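Carbohydrate esterase (Metagenome, PDB 6TKX) probably removes both feruloyl and acetyl groups from xylan as a bifunctional carbohydrate esterase of the alpha/beta-hydrolase fold. Local coordinates at residues D13-S18 with D35-K40. Sequence-based numbering, arbitrary orientation.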
loop_
_atom_site.group_PDB
_atom_site.type_symbol
_atom_site.label_atom_id
_atom_site.label_comp_id
_atom_site.label_asym_id
_atom_site.label_seq_id
_atom_site.Cartn_x
_atom_site.Cartn_y
_atom_site.Cartn_z
ATOM N N ASP A 13 -20.817 12.330 -4.072
ATOM C CA ASP A 13 -21.424 11.951 -5.340
ATOM C C ASP A 13 -20.561 10.983 -6.147
ATOM O O ASP A 13 -20.932 10.635 -7.269
ATOM C CB ASP A 13 -21.744 13.226 -6.155
ATOM C CG ASP A 13 -22.616 12.948 -7.421
ATOM O OD1 ASP A 13 -22.064 12.965 -8.555
ATOM O OD2 ASP A 13 -23.848 12.705 -7.283
ATOM N N THR A 14 -19.438 10.518 -5.605
ATOM C CA THR A 14 -18.608 9.578 -6.340
ATOM C C THR A 14 -18.950 8.135 -6.013
ATOM O O THR A 14 -18.429 7.226 -6.669
ATOM C CB THR A 14 -17.101 9.787 -6.055
ATOM O OG1 THR A 14 -16.800 9.361 -4.728
ATOM C CG2 THR A 14 -16.641 11.273 -6.226
ATOM N N TYR A 15 -19.787 7.895 -5.009
ATOM C CA TYR A 15 -20.152 6.525 -4.666
ATOM C C TYR A 15 -21.644 6.367 -4.385
ATOM O O TYR A 15 -22.317 7.268 -3.870
ATOM C CB TYR A 15 -19.370 6.008 -3.444
ATOM C CG TYR A 15 -19.581 6.827 -2.194
ATOM C CD1 TYR A 15 -20.624 6.542 -1.324
ATOM C CD2 TYR A 15 -18.732 7.885 -1.882
ATOM C CE1 TYR A 15 -20.819 7.273 -0.191
ATOM C CE2 TYR A 15 -18.914 8.630 -0.741
ATOM C CZ TYR A 15 -19.970 8.327 0.097
ATOM O OH TYR A 15 -20.155 9.056 1.242
ATOM N N SER A 16 -22.132 5.165 -4.687
ATOM C CA SER A 16 -23.493 4.751 -4.370
ATOM C C SER A 16 -23.606 4.155 -2.974
ATOM O O SER A 16 -24.679 4.224 -2.358
ATOM C CB SER A 16 -23.969 3.721 -5.396
ATOM O OG SER A 16 -23.250 2.501 -5.258
ATOM N N THR A 17 -22.524 3.589 -2.446
ATOM C CA THR A 17 -22.643 2.774 -1.255
ATOM C C THR A 17 -21.376 2.896 -0.443
ATOM O O THR A 17 -20.284 2.886 -0.997
ATOM C CB THR A 17 -22.897 1.318 -1.654
ATOM O OG1 THR A 17 -23.886 1.298 -2.689
ATOM C CG2 THR A 17 -23.357 0.506 -0.466
ATOM N N SER A 18 -21.535 2.925 0.867
ATOM C CA SER A 18 -20.479 3.288 1.795
ATOM C C SER A 18 -20.698 2.433 3.034
ATOM O O SER A 18 -21.819 2.373 3.539
ATOM C CB SER A 18 -20.553 4.808 2.069
ATOM O OG SER A 18 -20.557 5.154 3.443
ATOM N N ASP A 35 -12.758 1.125 5.431
ATOM C CA ASP A 35 -13.955 1.699 4.826
ATOM C C ASP A 35 -14.061 1.182 3.396
ATOM O O ASP A 35 -13.039 0.896 2.768
ATOM C CB ASP A 35 -13.924 3.249 4.830
ATOM C CG ASP A 35 -13.640 3.843 6.207
ATOM O OD1 ASP A 35 -14.120 3.294 7.211
ATOM O OD2 ASP A 35 -12.914 4.869 6.285
ATOM N N ILE A 36 -15.294 1.053 2.893
ATOM C CA ILE A 36 -15.591 0.456 1.594
ATOM C C ILE A 36 -16.540 1.366 0.847
ATOM O O ILE A 36 -17.555 1.796 1.411
ATOM C CB ILE A 36 -16.216 -0.952 1.735
ATOM C CG1 ILE A 36 -15.217 -1.893 2.427
ATOM C CG2 ILE A 36 -16.633 -1.478 0.360
ATOM C CD1 ILE A 36 -15.723 -3.284 2.705
ATOM N N TYR A 37 -16.244 1.619 -0.427
ATOM C CA TYR A 37 -17.081 2.465 -1.266
ATOM C C TYR A 37 -17.299 1.790 -2.613
ATOM O O TYR A 37 -16.347 1.311 -3.231
ATOM C CB TYR A 37 -16.463 3.850 -1.486
ATOM C CG TYR A 37 -16.131 4.572 -0.205
ATOM C CD1 TYR A 37 -17.058 5.411 0.386
ATOM C CD2 TYR A 37 -14.885 4.413 0.424
ATOM C CE1 TYR A 37 -16.778 6.071 1.565
ATOM C CE2 TYR A 37 -14.592 5.088 1.611
ATOM C CZ TYR A 37 -15.566 5.928 2.173
ATOM O OH TYR A 37 -15.357 6.629 3.331
ATOM N N LEU A 38 -18.553 1.775 -3.077
ATOM C CA LEU A 38 -18.830 1.276 -4.413
ATOM C C LEU A 38 -19.164 2.439 -5.330
ATOM O O LEU A 38 -19.756 3.430 -4.897
ATOM C CB LEU A 38 -19.985 0.260 -4.401
ATOM C CG LEU A 38 -19.861 -0.785 -3.274
ATOM C CD1 LEU A 38 -21.082 -1.708 -3.184
ATOM C CD2 LEU A 38 -18.560 -1.591 -3.429
ATOM N N PRO A 39 -18.780 2.367 -6.595
ATOM C CA PRO A 39 -18.975 3.517 -7.482
ATOM C C PRO A 39 -20.424 3.987 -7.566
ATOM O O PRO A 39 -21.375 3.268 -7.232
ATOM C CB PRO A 39 -18.484 2.996 -8.843
ATOM C CG PRO A 39 -17.498 1.955 -8.517
ATOM C CD PRO A 39 -17.904 1.345 -7.196
ATOM N N LYS A 40 -20.571 5.230 -8.041
ATOM C CA LYS A 40 -21.884 5.770 -8.397
ATOM C C LYS A 40 -22.515 4.947 -9.510
ATOM O O LYS A 40 -23.597 4.378 -9.341
ATOM C CB LYS A 40 -21.757 7.247 -8.808
ATOM C CG LYS A 40 -23.097 7.972 -9.090
ATOM C CD LYS A 40 -22.947 9.499 -9.163
ATOM C CE LYS A 40 -24.090 10.193 -9.937
ATOM N NZ LYS A 40 -25.321 10.365 -9.135
#
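The open end of the antiparallel hairpin formed by strands 15-23 and 33-39 carries a beta bulge, where Tyr15 pairs with Pro39 but Thr17 with Leu38. Ser16 lies at the bulge, and its N donates to Leu38 O (2.9 Å) and more weakly to Pro39 O. Its OG, placed between the backbone N and the carbonyl carbon (chi1 68°), gives a second hydrogen bond to Pro39 O at 2.8 Å and accepts one from Thr17 OG1. Replacing Ser16 by an alanine removes that hydroxyl, which would probably leave Pro39 O with just the weak amide bond from this residue and Thr17 OG1 without its acceptor. Beyond the bulge, Leu38 N donates to Thr17 O at 2.9 Å. Tyr15 and Tyr37 form an edge-to-face pair, their planes at 58°: Tyr37 CD1 sits over the centre of the Tyr15 ring. Tyr37 also rests on Leu75 of helix 63-77. At the outer end, the extended Lys40 chain runs past Asp13 O and bends at chi4 (80°), bringing NZ 3.3 Å from Asp13 OD2 in a salt bridge whose hydrogen bond is weak. Such an antiparallel hairpin, leading into a mainly parallel sheet, is typical of the N-terminal edge of alpha/beta hydrolases.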